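Long-range contacts in aminoglycoside N(3)-acetyltransferase (Streptomyces griseus, PDB 7LAP), which probably transfers an acetyl group to the 3-amino group of aminoglycoside antibiotics, which would confer resistance to them: residues A168-A172 and A273-V277; V42-T46 and D185-L189; S134-S140 and H155-H161; K202-E208 and R220-D226. One frame throughout, in Å; residues are numbered along the deposited sequence.

Contact 1. Residues A168-A172 and A273-V277; sequences ARLVA and AAPAV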
loop_
_atom_site.group_PDB
_atom_site.type_symbol
_atom_site.label_atom_id
_atom_site.label_comp_id
_atom_site.label_asym_id
_atom_site.label_seq_id
_atom_site.Cartn_x
_atom_site.Cartn_y
_atom_site.Cartn_z
ATOM N N ALA B 168 -3.122 2.933 26.388
ATOM C CA ALA B 168 -3.303 2.652 27.811
ATOM C C ALA B 168 -3.677 1.198 28.040
ATOM O O ALA B 168 -3.214 0.570 29.001
ATOM C CB ALA B 168 -4.375 3.562 28.412
ATOM N N ARG B 169 -4.502 0.637 27.159
ATOM C CA ARG B 169 -4.887 -0.757 27.297
ATOM C C ARG B 169 -3.732 -1.701 27.020
ATOM O O ARG B 169 -3.681 -2.794 27.604
ATOM C CB ARG B 169 -6.047 -1.073 26.366
ATOM C CG ARG B 169 -7.295 -0.290 26.717
ATOM C CD ARG B 169 -8.400 -0.542 25.696
ATOM N NE ARG B 169 -9.251 0.629 25.573
ATOM C CZ ARG B 169 -10.048 0.876 24.535
ATOM N NH1 ARG B 169 -10.113 0.030 23.514
ATOM N NH2 ARG B 169 -10.790 1.974 24.524
ATOM N N LEU B 170 -2.826 -1.337 26.100
ATOM C CA LEU B 170 -1.632 -2.146 25.906
ATOM C C LEU B 170 -0.811 -2.215 27.190
ATOM O O LEU B 170 -0.345 -3.290 27.585
ATOM C CB LEU B 170 -0.795 -1.571 24.767
ATOM C CG LEU B 170 0.513 -2.284 24.452
ATOM C CD1 LEU B 170 0.235 -3.623 23.814
ATOM C CD2 LEU B 170 1.396 -1.392 23.535
ATOM N N VAL B 171 -0.664 -1.077 27.875
ATOM C CA VAL B 171 0.074 -1.042 29.129
ATOM C C VAL B 171 -0.608 -1.919 30.178
ATOM O O VAL B 171 0.050 -2.704 30.874
ATOM C CB VAL B 171 0.218 0.412 29.610
ATOM C CG1 VAL B 171 0.666 0.460 31.076
ATOM C CG2 VAL B 171 1.196 1.159 28.724
ATOM N N ALA B 172 -1.938 -1.831 30.277
ATOM C CA ALA B 172 -2.659 -2.505 31.362
ATOM C C ALA B 172 -2.660 -4.019 31.185
ATOM O O ALA B 172 -2.708 -4.762 32.171
ATOM C CB ALA B 172 -4.097 -1.986 31.440
ATOM N N ALA B 273 5.851 -2.744 27.822
ATOM C CA ALA B 273 5.203 -1.442 27.639
ATOM C C ALA B 273 5.020 -0.695 28.956
ATOM O O ALA B 273 5.180 0.529 28.994
ATOM C CB ALA B 273 3.843 -1.605 26.958
ATOM N N ALA B 274 4.629 -1.388 30.036
ATOM C CA ALA B 274 4.410 -0.677 31.298
ATOM C C ALA B 274 5.681 -0.016 31.835
ATOM O O ALA B 274 5.626 1.186 32.168
ATOM C CB ALA B 274 3.768 -1.616 32.333
ATOM N N PRO B 275 6.837 -0.698 31.945
ATOM C CA PRO B 275 8.045 0.023 32.414
ATOM C C PRO B 275 8.520 1.099 31.444
ATOM O O PRO B 275 9.070 2.120 31.890
ATOM C CB PRO B 275 9.100 -1.086 32.575
ATOM C CG PRO B 275 8.339 -2.358 32.587
ATOM C CD PRO B 275 7.108 -2.127 31.745
ATOM N N ALA B 276 8.314 0.907 30.134
ATOM C CA ALA B 276 8.724 1.923 29.167
ATOM C C ALA B 276 7.926 3.211 29.337
ATOM O O ALA B 276 8.493 4.307 29.295
ATOM C CB ALA B 276 8.580 1.390 27.745
ATOM N N VAL B 277 6.611 3.100 29.535
ATOM C CA VAL B 277 5.791 4.286 29.763
ATOM C C VAL B 277 6.134 4.914 31.102
ATOM O O VAL B 277 6.294 6.138 31.210
ATOM C CB VAL B 277 4.291 3.935 29.682
ATOM C CG1 VAL B 277 3.476 4.966 30.434
ATOM C CG2 VAL B 277 3.856 3.921 28.267
#
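Val171 meets Ala273, Ala274 and Val277 mainly by apolar packing. Its two methyls divide the work. Val171 CG1 lies 3.9 Å from Ala274 CB and comes equally near that residue's CA. Val171 CG2 meets Val277 CG2 at 3.9 Å and also lies 4.0 Å from Ala273 O. CG1 of Val171 stands anti to the backbone N (chi1 166°), which places CG1 against Ala274 and CG2 toward Val277. Leu170 adds a second apolar touch, with Leu170 CD2 4.2 Å from Ala273 CB.

No hydrogen bond crosses between the segments. Each helix has its own backbone bond here, such as Val277 N to Ala273 O (3.0 Å), and Ala273 also bonds to Gly175 through its backbone. The short segment axes approach to 9.0 Å, and their N-to-C directions make an angle of 118°.

The segment 168-172 ends helix 166-172, and 273-277 begins helix 273-289. Leu189 and, from helix 189-196, His192 also touch Val277, while Met43 of strand 41-46 touches Leu170. The interface is mostly alanine and branched methyl groups. The join therefore rests on shape and the exclusion of water, with no directional bond between the segments to fix its angle.

Contact 2. Residues V42-T46 and D185-L189; sequences VMFHT and DTMTL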
loop_
_atom_site.group_PDB
_atom_site.type_symbol
_atom_site.label_atom_id
_atom_site.label_comp_id
_atom_site.label_asym_id
_atom_site.label_seq_id
_atom_site.Cartn_x
_atom_site.Cartn_y
_atom_site.Cartn_z
ATOM N N VAL B 42 1.940 -7.598 21.408
ATOM C CA VAL B 42 3.113 -6.822 21.012
ATOM C C VAL B 42 2.729 -5.819 19.932
ATOM O O VAL B 42 2.230 -6.195 18.865
ATOM C CB VAL B 42 4.283 -7.710 20.544
ATOM C CG1 VAL B 42 3.876 -8.653 19.459
ATOM C CG2 VAL B 42 5.456 -6.828 20.031
ATOM N N MET B 43 2.967 -4.545 20.211
ATOM C CA MET B 43 2.900 -3.489 19.209
ATOM C C MET B 43 4.252 -3.400 18.493
ATOM O O MET B 43 5.297 -3.360 19.140
ATOM C CB MET B 43 2.571 -2.168 19.900
ATOM C CG MET B 43 2.515 -0.992 18.977
ATOM S SD MET B 43 1.885 0.436 19.883
ATOM C CE MET B 43 1.376 1.423 18.465
ATOM N N PHE B 44 4.250 -3.382 17.165
ATOM C CA PHE B 44 5.526 -3.483 16.485
ATOM C C PHE B 44 5.629 -2.458 15.365
ATOM O O PHE B 44 4.640 -2.139 14.697
ATOM C CB PHE B 44 5.784 -4.923 16.009
ATOM C CG PHE B 44 4.911 -5.391 14.873
ATOM C CD1 PHE B 44 3.594 -5.756 15.077
ATOM C CD2 PHE B 44 5.446 -5.505 13.598
ATOM C CE1 PHE B 44 2.812 -6.200 14.003
ATOM C CE2 PHE B 44 4.687 -5.945 12.533
ATOM C CZ PHE B 44 3.358 -6.279 12.732
ATOM N N HIS B 45 6.835 -1.891 15.250
ATOM C CA HIS B 45 7.256 -0.928 14.246
ATOM C C HIS B 45 8.359 -1.569 13.415
ATOM O O HIS B 45 9.304 -2.142 13.977
ATOM C CB HIS B 45 7.798 0.330 14.936
ATOM C CG HIS B 45 6.779 0.994 15.811
ATOM N ND1 HIS B 45 6.604 0.671 17.146
ATOM C CD2 HIS B 45 5.839 1.928 15.521
ATOM C CE1 HIS B 45 5.615 1.400 17.644
ATOM N NE2 HIS B 45 5.134 2.164 16.679
ATOM N N THR B 46 8.256 -1.463 12.093
ATOM C CA THR B 46 9.050 -2.294 11.196
ATOM C C THR B 46 9.729 -1.439 10.139
ATOM O O THR B 46 9.092 -0.580 9.512
ATOM C CB THR B 46 8.193 -3.351 10.502
ATOM O OG1 THR B 46 7.395 -4.024 11.469
ATOM C CG2 THR B 46 9.118 -4.391 9.762
ATOM N N ASP B 185 13.220 6.432 17.454
ATOM C CA ASP B 185 12.234 7.510 17.507
ATOM C C ASP B 185 10.843 7.089 17.052
ATOM O O ASP B 185 9.907 7.888 17.190
ATOM C CB ASP B 185 12.695 8.704 16.671
ATOM C CG ASP B 185 13.297 8.288 15.355
ATOM O OD1 ASP B 185 12.529 8.103 14.386
ATOM O OD2 ASP B 185 14.538 8.102 15.299
ATOM N N THR B 186 10.667 5.875 16.531
ATOM C CA THR B 186 9.361 5.452 16.046
ATOM C C THR B 186 8.464 4.902 17.146
ATOM O O THR B 186 7.341 4.476 16.854
ATOM C CB THR B 186 9.503 4.396 14.924
ATOM O OG1 THR B 186 10.025 3.179 15.459
ATOM C CG2 THR B 186 10.441 4.881 13.862
ATOM N N MET B 187 8.904 4.901 18.402
ATOM C CA MET B 187 8.087 4.297 19.449
ATOM C C MET B 187 6.856 5.157 19.784
ATOM O O MET B 187 6.920 6.057 20.628
ATOM C CB MET B 187 8.915 4.050 20.714
ATOM C CG MET B 187 8.185 3.148 21.691
ATOM S SD MET B 187 8.919 3.104 23.331
ATOM C CE MET B 187 10.323 2.052 22.940
ATOM N N THR B 188 5.728 4.828 19.144
ATOM C CA THR B 188 4.449 5.529 19.313
ATOM C C THR B 188 4.003 5.560 20.769
ATOM O O THR B 188 3.378 6.529 21.222
ATOM C CB THR B 188 3.383 4.819 18.454
ATOM O OG1 THR B 188 3.545 5.204 17.089
ATOM C CG2 THR B 188 1.939 5.126 18.911
ATOM N N LEU B 189 4.273 4.482 21.505
ATOM C CA LEU B 189 3.837 4.387 22.888
ATOM C C LEU B 189 4.263 5.593 23.729
ATOM O O LEU B 189 3.608 5.917 24.716
ATOM C CB LEU B 189 4.374 3.088 23.486
ATOM C CG LEU B 189 4.061 2.869 24.968
ATOM C CD1 LEU B 189 2.556 2.789 25.185
ATOM C CD2 LEU B 189 4.790 1.628 25.495
#
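His45 lays one face of its imidazole against the backbone carbonyl of Thr186. Thr186 O sits 3.1 Å above the His45 ring plane, offset toward the rim. Thr186 O is 3.2 Å from His45 NE2, but the angle is poor for a hydrogen bond, so this is contact over a face. The ring is turned here with CG beside the backbone N and anti to the carbonyl carbon (chi1 -60°). At the ring edge, near its plane, Thr188 OG1 lies 3.5 Å from His45 NE2. This hydrogen bond is weak, and either atom could be the donor. The Thr186 hydroxyl lies near the same side chain, with 3.7 Å between Thr186 OG1 and His45 CB, but its hydrogen bond goes to Pro183 O.

The second half of the contact is apolar. Met43 reaches across with an extended chain, and Met43 CE meets Thr188 CG2 at 3.8 Å. The two side chains cross at about a right angle.

The segment 42-46 belongs to strand 41-46, inside the mixed sheet between strands 74-78 and 176-180. The segment 185-189 lies in the loop that leads from strand 176-180 to helix 189-196. Leu167 of helix 166-172 touches both Met43 and Thr188, and Thr78 touches both His45 and Thr188.

Contact 3. Residues S134-S140 and H155-H161; sequences SRHPDVS and HPWDDPH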
loop_
_atom_site.group_PDB
_atom_site.type_symbol
_atom_site.label_atom_id
_atom_site.label_comp_id
_atom_site.label_asym_id
_atom_site.label_seq_id
_atom_site.Cartn_x
_atom_site.Cartn_y
_atom_site.Cartn_z
ATOM N N SER B 134 -8.868 0.617 14.643
ATOM C CA SER B 134 -9.609 1.489 15.559
ATOM C C SER B 134 -10.241 2.647 14.782
ATOM O O SER B 134 -9.934 2.894 13.618
ATOM C CB SER B 134 -8.710 1.975 16.707
ATOM O OG SER B 134 -7.913 3.092 16.362
ATOM N N ARG B 135 -11.166 3.341 15.425
ATOM C CA ARG B 135 -12.052 4.228 14.690
ATOM C C ARG B 135 -11.490 5.626 14.528
ATOM O O ARG B 135 -12.104 6.451 13.831
ATOM C CB ARG B 135 -13.419 4.284 15.393
ATOM C CG ARG B 135 -13.344 4.941 16.745
ATOM C CD ARG B 135 -14.690 4.949 17.518
ATOM N NE ARG B 135 -14.581 5.781 18.710
ATOM C CZ ARG B 135 -15.608 6.199 19.456
ATOM N NH1 ARG B 135 -16.860 5.852 19.148
ATOM N NH2 ARG B 135 -15.377 6.977 20.510
ATOM N N HIS B 136 -10.342 5.924 15.133
ATOM C CA HIS B 136 -9.895 7.310 15.148
ATOM C C HIS B 136 -9.370 7.722 13.775
ATOM O O HIS B 136 -8.577 6.991 13.191
ATOM C CB HIS B 136 -8.795 7.524 16.186
ATOM C CG HIS B 136 -8.723 8.939 16.653
ATOM N ND1 HIS B 136 -8.072 9.928 15.941
ATOM C CD2 HIS B 136 -9.302 9.551 17.710
ATOM C CE1 HIS B 136 -8.232 11.083 16.562
ATOM N NE2 HIS B 136 -8.966 10.880 17.644
ATOM N N PRO B 137 -9.764 8.895 13.256
ATOM C CA PRO B 137 -9.314 9.303 11.911
ATOM C C PRO B 137 -7.900 9.790 11.861
ATOM O O PRO B 137 -7.311 9.795 10.776
ATOM C CB PRO B 137 -10.254 10.463 11.553
ATOM C CG PRO B 137 -10.661 11.047 12.928
ATOM C CD PRO B 137 -10.782 9.812 13.815
ATOM N N ASP B 138 -7.340 10.239 12.973
ATOM C CA ASP B 138 -5.982 10.737 12.945
ATOM C C ASP B 138 -4.944 9.733 13.436
ATOM O O ASP B 138 -3.846 9.672 12.874
ATOM C CB ASP B 138 -5.882 12.014 13.768
ATOM C CG ASP B 138 -4.603 12.743 13.497
ATOM O OD1 ASP B 138 -4.353 13.061 12.321
ATOM O OD2 ASP B 138 -3.846 12.993 14.442
ATOM N N VAL B 139 -5.241 8.941 14.471
ATOM C CA VAL B 139 -4.212 8.095 15.068
ATOM C C VAL B 139 -4.730 6.682 15.296
ATOM O O VAL B 139 -4.414 6.055 16.317
ATOM C CB VAL B 139 -3.678 8.707 16.377
ATOM C CG1 VAL B 139 -2.856 9.975 16.065
ATOM C CG2 VAL B 139 -4.838 9.012 17.366
ATOM N N SER B 140 -5.482 6.161 14.325
ATOM C CA SER B 140 -6.010 4.809 14.427
ATOM C C SER B 140 -4.875 3.804 14.587
ATOM O O SER B 140 -3.764 4.001 14.105
ATOM C CB SER B 140 -6.848 4.438 13.205
ATOM O OG SER B 140 -6.067 4.502 12.014
ATOM N N HIS B 155 -12.105 3.740 20.240
ATOM C CA HIS B 155 -10.979 4.660 20.400
ATOM C C HIS B 155 -11.482 6.046 20.818
ATOM O O HIS B 155 -12.324 6.638 20.114
ATOM C CB HIS B 155 -10.205 4.762 19.096
ATOM C CG HIS B 155 -8.802 5.263 19.254
ATOM N ND1 HIS B 155 -7.749 4.734 18.541
ATOM C CD2 HIS B 155 -8.278 6.251 20.024
ATOM C CE1 HIS B 155 -6.634 5.379 18.854
ATOM N NE2 HIS B 155 -6.925 6.302 19.756
ATOM N N PRO B 156 -11.006 6.597 21.941
ATOM C CA PRO B 156 -11.531 7.883 22.423
ATOM C C PRO B 156 -11.235 8.982 21.427
ATOM O O PRO B 156 -10.098 9.126 20.964
ATOM C CB PRO B 156 -10.772 8.114 23.734
ATOM C CG PRO B 156 -10.338 6.755 24.156
ATOM C CD PRO B 156 -10.037 6.020 22.886
ATOM N N TRP B 157 -12.261 9.781 21.122
ATOM C CA TRP B 157 -12.115 10.817 20.101
ATOM C C TRP B 157 -11.062 11.844 20.505
ATOM O O TRP B 157 -10.095 12.097 19.768
ATOM C CB TRP B 157 -13.448 11.516 19.851
ATOM C CG TRP B 157 -14.524 10.668 19.231
ATOM C CD1 TRP B 157 -15.842 10.572 19.643
ATOM C CD2 TRP B 157 -14.418 9.878 18.044
ATOM N NE1 TRP B 157 -16.535 9.728 18.799
ATOM C CE2 TRP B 157 -15.679 9.283 17.822
ATOM C CE3 TRP B 157 -13.363 9.573 17.173
ATOM C CZ2 TRP B 157 -15.916 8.430 16.748
ATOM C CZ3 TRP B 157 -13.605 8.726 16.115
ATOM C CH2 TRP B 157 -14.870 8.168 15.908
ATOM N N ASP B 158 -11.246 12.457 21.667
ATOM C CA ASP B 158 -10.343 13.458 22.216
ATOM C C ASP B 158 -9.372 12.801 23.179
ATOM O O ASP B 158 -9.662 11.750 23.749
ATOM C CB ASP B 158 -11.125 14.552 22.944
ATOM C CG ASP B 158 -11.990 15.354 22.000
ATOM O OD1 ASP B 158 -11.410 16.065 21.164
ATOM O OD2 ASP B 158 -13.235 15.294 22.103
ATOM N N ASP B 159 -8.224 13.452 23.380
ATOM C CA ASP B 159 -7.115 12.820 24.089
ATOM C C ASP B 159 -6.948 11.367 23.625
ATOM O O ASP B 159 -6.982 10.442 24.447
ATOM C CB ASP B 159 -7.335 12.896 25.605
ATOM C CG ASP B 159 -6.014 12.860 26.399
ATOM O OD1 ASP B 159 -4.954 13.231 25.834
ATOM O OD2 ASP B 159 -6.032 12.463 27.590
ATOM N N PRO B 160 -6.788 11.114 22.324
ATOM C CA PRO B 160 -6.707 9.721 21.854
ATOM C C PRO B 160 -5.412 8.985 22.219
ATOM O O PRO B 160 -5.286 7.799 21.880
ATOM C CB PRO B 160 -6.829 9.863 20.332
ATOM C CG PRO B 160 -6.149 11.197 20.050
ATOM C CD PRO B 160 -6.516 12.088 21.246
ATOM N N HIS B 161 -4.432 9.623 22.860
ATOM C CA HIS B 161 -3.273 8.914 23.404
ATOM C C HIS B 161 -3.345 8.771 24.915
ATOM O O HIS B 161 -2.359 8.345 25.532
ATOM C CB HIS B 161 -1.960 9.627 23.050
ATOM C CG HIS B 161 -1.691 9.700 21.587
ATOM N ND1 HIS B 161 -1.941 10.835 20.846
ATOM C CD2 HIS B 161 -1.182 8.787 20.727
ATOM C CE1 HIS B 161 -1.592 10.618 19.589
ATOM N NE2 HIS B 161 -1.124 9.385 19.492
HETATM O O HOH W 1 -12.199 2.132 17.801
#
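This is a buried loop-to-loop contact, rich in aromatic and polar groups, between the connection of strands 132-133 and 141-145 and the loop that precedes helix 166-172. The Arg135 guanidinium lies flat on the Trp157 indole, planes 10° apart, in a cation-pi stack with Arg135 CZ 3.9 Å from the centroid of the six-membered ring. Arg135 CG lies between its backbone N and carbonyl carbon (chi1 67°), and the chain then runs extended to NE, which brings the guanidinium over the indole. In its own plane it also grips His155 O side-on, through Arg135 NE at 2.8 Å and NH2 at 3.1 Å.

His136 NE2 donates to Trp157 O at 2.7 Å, in the ring plane and on a carbonyl lone pair. His136 ND1 accepts from Asp138 N, so both ring nitrogens are used. His136 CB rests over the centre of the His155 face, 3.8 Å from the ring centroid. His155 ND1 shares a 2.7 Å hydrogen bond with Ser134 OG, and His155 NE2 donates to Pro160 O at 3.1 Å. Val139 CG2 packs on Pro160.

The hairpin 204-213/216-225 lies alongside, where Tyr207 and Phe222 meet His136. Helix 166-172 borders the other loop, with Pro166 touching His155 and Leu167 touching His161.

Contact 4. Residues K202-E208 and R220-D226; sequences KRFVTYE and RTFRDID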
loop_
_atom_site.group_PDB
_atom_site.type_symbol
_atom_site.label_atom_id
_atom_site.label_comp_id
_atom_site.label_asym_id
_atom_site.label_seq_id
_atom_site.Cartn_x
_atom_site.Cartn_y
_atom_site.Cartn_z
ATOM N N LYS B 202 2.895 22.321 28.064
ATOM C CA LYS B 202 2.369 21.211 27.282
ATOM C C LYS B 202 1.635 21.728 26.045
ATOM O O LYS B 202 0.832 22.661 26.132
ATOM C CB LYS B 202 1.441 20.357 28.138
ATOM C CG LYS B 202 1.226 18.941 27.600
ATOM C CD LYS B 202 0.570 18.104 28.665
ATOM C CE LYS B 202 0.424 16.698 28.227
ATOM N NZ LYS B 202 0.163 15.811 29.383
ATOM N N ARG B 203 1.917 21.118 24.896
ATOM C CA ARG B 203 1.402 21.570 23.611
ATOM C C ARG B 203 0.220 20.716 23.185
ATOM O O ARG B 203 0.304 19.482 23.177
ATOM C CB ARG B 203 2.487 21.519 22.535
ATOM C CG ARG B 203 3.611 22.513 22.735
ATOM C CD ARG B 203 4.941 21.973 22.246
ATOM N NE ARG B 203 5.965 23.006 22.345
ATOM C CZ ARG B 203 6.746 23.398 21.339
ATOM N NH1 ARG B 203 6.635 22.821 20.148
ATOM N NH2 ARG B 203 7.645 24.362 21.527
ATOM N N PHE B 204 -0.864 21.375 22.798
ATOM C CA PHE B 204 -2.070 20.700 22.364
ATOM C C PHE B 204 -2.439 21.167 20.964
ATOM O O PHE B 204 -2.036 22.243 20.517
ATOM C CB PHE B 204 -3.214 20.947 23.350
ATOM C CG PHE B 204 -3.008 20.275 24.680
ATOM C CD1 PHE B 204 -3.361 18.943 24.857
ATOM C CD2 PHE B 204 -2.465 20.972 25.752
ATOM C CE1 PHE B 204 -3.178 18.316 26.087
ATOM C CE2 PHE B 204 -2.278 20.354 26.981
ATOM C CZ PHE B 204 -2.632 19.024 27.145
ATOM N N VAL B 205 -3.196 20.325 20.261
ATOM C CA VAL B 205 -3.650 20.625 18.911
ATOM C C VAL B 205 -5.159 20.482 18.861
ATOM O O VAL B 205 -5.760 19.712 19.619
ATOM C CB VAL B 205 -2.982 19.716 17.849
ATOM C CG1 VAL B 205 -1.525 20.077 17.716
ATOM C CG2 VAL B 205 -3.133 18.237 18.215
ATOM N N THR B 206 -5.774 21.269 17.981
ATOM C CA THR B 206 -7.184 21.160 17.641
ATOM C C THR B 206 -7.273 21.116 16.127
ATOM O O THR B 206 -6.657 21.944 15.448
ATOM C CB THR B 206 -7.985 22.341 18.180
ATOM O OG1 THR B 206 -7.989 22.303 19.605
ATOM C CG2 THR B 206 -9.409 22.280 17.682
ATOM N N TYR B 207 -7.994 20.132 15.601
ATOM C CA TYR B 207 -8.154 19.993 14.161
ATOM C C TYR B 207 -9.536 19.410 13.911
ATOM O O TYR B 207 -10.226 18.972 14.836
ATOM C CB TYR B 207 -7.034 19.126 13.545
ATOM C CG TYR B 207 -6.958 17.773 14.186
ATOM C CD1 TYR B 207 -6.188 17.566 15.325
ATOM C CD2 TYR B 207 -7.700 16.704 13.684
ATOM C CE1 TYR B 207 -6.143 16.322 15.935
ATOM C CE2 TYR B 207 -7.660 15.467 14.278
ATOM C CZ TYR B 207 -6.878 15.281 15.396
ATOM O OH TYR B 207 -6.866 14.055 15.987
ATOM N N GLU B 208 -9.955 19.428 12.664
ATOM C CA GLU B 208 -11.216 18.806 12.309
ATOM C C GLU B 208 -10.955 17.734 11.273
ATOM O O GLU B 208 -10.009 17.825 10.501
ATOM C CB GLU B 208 -12.203 19.820 11.776
ATOM C CG GLU B 208 -12.305 21.015 12.674
ATOM C CD GLU B 208 -13.018 22.151 12.010
ATOM O OE1 GLU B 208 -14.179 21.949 11.604
ATOM O OE2 GLU B 208 -12.413 23.235 11.881
ATOM N N ARG B 220 -15.951 16.548 12.715
ATOM C CA ARG B 220 -15.795 16.576 14.160
ATOM C C ARG B 220 -14.516 17.327 14.488
ATOM O O ARG B 220 -13.536 17.246 13.745
ATOM C CB ARG B 220 -15.746 15.155 14.770
ATOM C CG ARG B 220 -15.915 15.142 16.272
ATOM C CD ARG B 220 -16.055 13.752 16.880
ATOM N NE ARG B 220 -16.291 13.832 18.328
ATOM C CZ ARG B 220 -15.432 14.322 19.233
ATOM N NH1 ARG B 220 -14.216 14.751 18.881
ATOM N NH2 ARG B 220 -15.781 14.355 20.520
ATOM N N THR B 221 -14.531 18.059 15.591
ATOM C CA THR B 221 -13.342 18.724 16.110
ATOM C C THR B 221 -12.682 17.816 17.138
ATOM O O THR B 221 -13.365 17.217 17.975
ATOM C CB THR B 221 -13.710 20.072 16.744
ATOM O OG1 THR B 221 -14.148 20.970 15.721
ATOM C CG2 THR B 221 -12.524 20.677 17.457
ATOM N N PHE B 222 -11.361 17.710 17.067
ATOM C CA PHE B 222 -10.581 16.812 17.900
ATOM C C PHE B 222 -9.531 17.594 18.664
ATOM O O PHE B 222 -8.942 18.545 18.136
ATOM C CB PHE B 222 -9.868 15.737 17.061
ATOM C CG PHE B 222 -10.805 14.842 16.330
ATOM C CD1 PHE B 222 -11.272 15.195 15.069
ATOM C CD2 PHE B 222 -11.270 13.670 16.924
ATOM C CE1 PHE B 222 -12.159 14.375 14.386
ATOM C CE2 PHE B 222 -12.156 12.837 16.247
ATOM C CZ PHE B 222 -12.608 13.190 14.970
ATOM N N ARG B 223 -9.280 17.166 19.895
ATOM C CA ARG B 223 -8.200 17.707 20.701
ATOM C C ARG B 223 -7.250 16.580 21.056
ATOM O O ARG B 223 -7.694 15.482 21.395
ATOM C CB ARG B 223 -8.733 18.367 21.974
ATOM C CG ARG B 223 -7.635 18.941 22.844
ATOM C CD ARG B 223 -8.213 19.563 24.075
ATOM N NE ARG B 223 -7.260 19.621 25.181
ATOM C CZ ARG B 223 -6.500 20.678 25.462
ATOM N NH1 ARG B 223 -6.562 21.778 24.710
ATOM N NH2 ARG B 223 -5.683 20.637 26.508
ATOM N N ASP B 224 -5.948 16.862 20.997
ATOM C CA ASP B 224 -4.901 15.877 21.244
ATOM C C ASP B 224 -3.673 16.637 21.732
ATOM O O ASP B 224 -3.608 17.863 21.635
ATOM C CB ASP B 224 -4.603 15.061 19.963
ATOM C CG ASP B 224 -3.665 13.850 20.203
ATOM O OD1 ASP B 224 -3.511 13.405 21.366
ATOM O OD2 ASP B 224 -3.107 13.318 19.216
ATOM N N ILE B 225 -2.696 15.911 22.283
ATOM C CA ILE B 225 -1.364 16.514 22.397
ATOM C C ILE B 225 -0.761 16.663 21.000
ATOM O O ILE B 225 -1.166 16.007 20.035
ATOM C CB ILE B 225 -0.436 15.698 23.310
ATOM C CG1 ILE B 225 -0.379 14.251 22.820
ATOM C CG2 ILE B 225 -0.895 15.758 24.749
ATOM C CD1 ILE B 225 1.042 13.678 22.720
ATOM N N ASP B 226 0.212 17.558 20.891
ATOM C CA ASP B 226 0.866 17.823 19.613
ATOM C C ASP B 226 1.800 16.655 19.315
ATOM O O ASP B 226 2.986 16.662 19.647
ATOM C CB ASP B 226 1.611 19.154 19.665
ATOM C CG ASP B 226 2.230 19.531 18.336
ATOM O OD1 ASP B 226 2.452 18.645 17.483
ATOM O OD2 ASP B 226 2.495 20.730 18.142
HETATM O O HOH W 2 -4.757 13.080 17.036
#
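Arg223 lays its guanidinium flat over the Phe204 ring, with planes 21° apart. Arg223 NH2 sits above the ring centre, and Arg223 CZ is 3.9 Å from the Phe204 centroid in a cation-pi contact. The arginine chain runs extended from CG to NE, with CG anti to the backbone N (chi1 180°). This carries the group along the hairpin to a ring on the other strand.

On the face that holds Val205 and Asp224, Tyr207 and Phe222 pair differently. Their rings are near parallel, at 17°, but slid apart so that they barely overlap. Phe222 CB fills the place over the tyrosine face instead, 3.5 Å from Tyr207 CZ. Beyond the ring, Tyr207 OH is joined to Asp224 OD2 through a water, and Asp224 OD1 accepts from His161 ND1. On the opposite face, Thr206 CG2 and Thr221 CG2 touch at 3.5 Å.

The backbones form an antiparallel beta hairpin. Val205 N binds Asp224 O at 2.8 Å, Phe222 N binds Tyr207 O at 2.8 Å, and each pair returns a longer bond. Asp226 N adds one to Arg203 O at 3.0 Å, where strand gives way to loop.

Paired main-chain bonds thus set the register. Tyr207, Phe222 and Asp224 turn to the neighbouring loops, while Thr206, Thr221, Arg223 and Phe204 are exposed; Glu208, on the threonine face, pairs with Arg101.

How the contacts relate
Contacts 1, 2 and 3 are all buried. Contact 2 is the most central, about 5 Å from the chain centre to its own. Contacts 1 and 3 lie at similar depth, about 14 and 13 Å out. Contact 4, at about 18 Å, is farthest out and only partly buried. Contacts 1 and 2 touch: Leu189 packs on Ala273 and Val277, and Met43 on Leu170. Contacts 3 and 4 also touch, where Asp158 and Asp159 meet the backbone of Arg223 by probable hydrogen bonds. The chemistry differs: apolar packing in contact 1, one weak side-chain bond in contact 2, dense polar and aromatic bonding in contact 3, and strand pairing with exposed residues in contact 4.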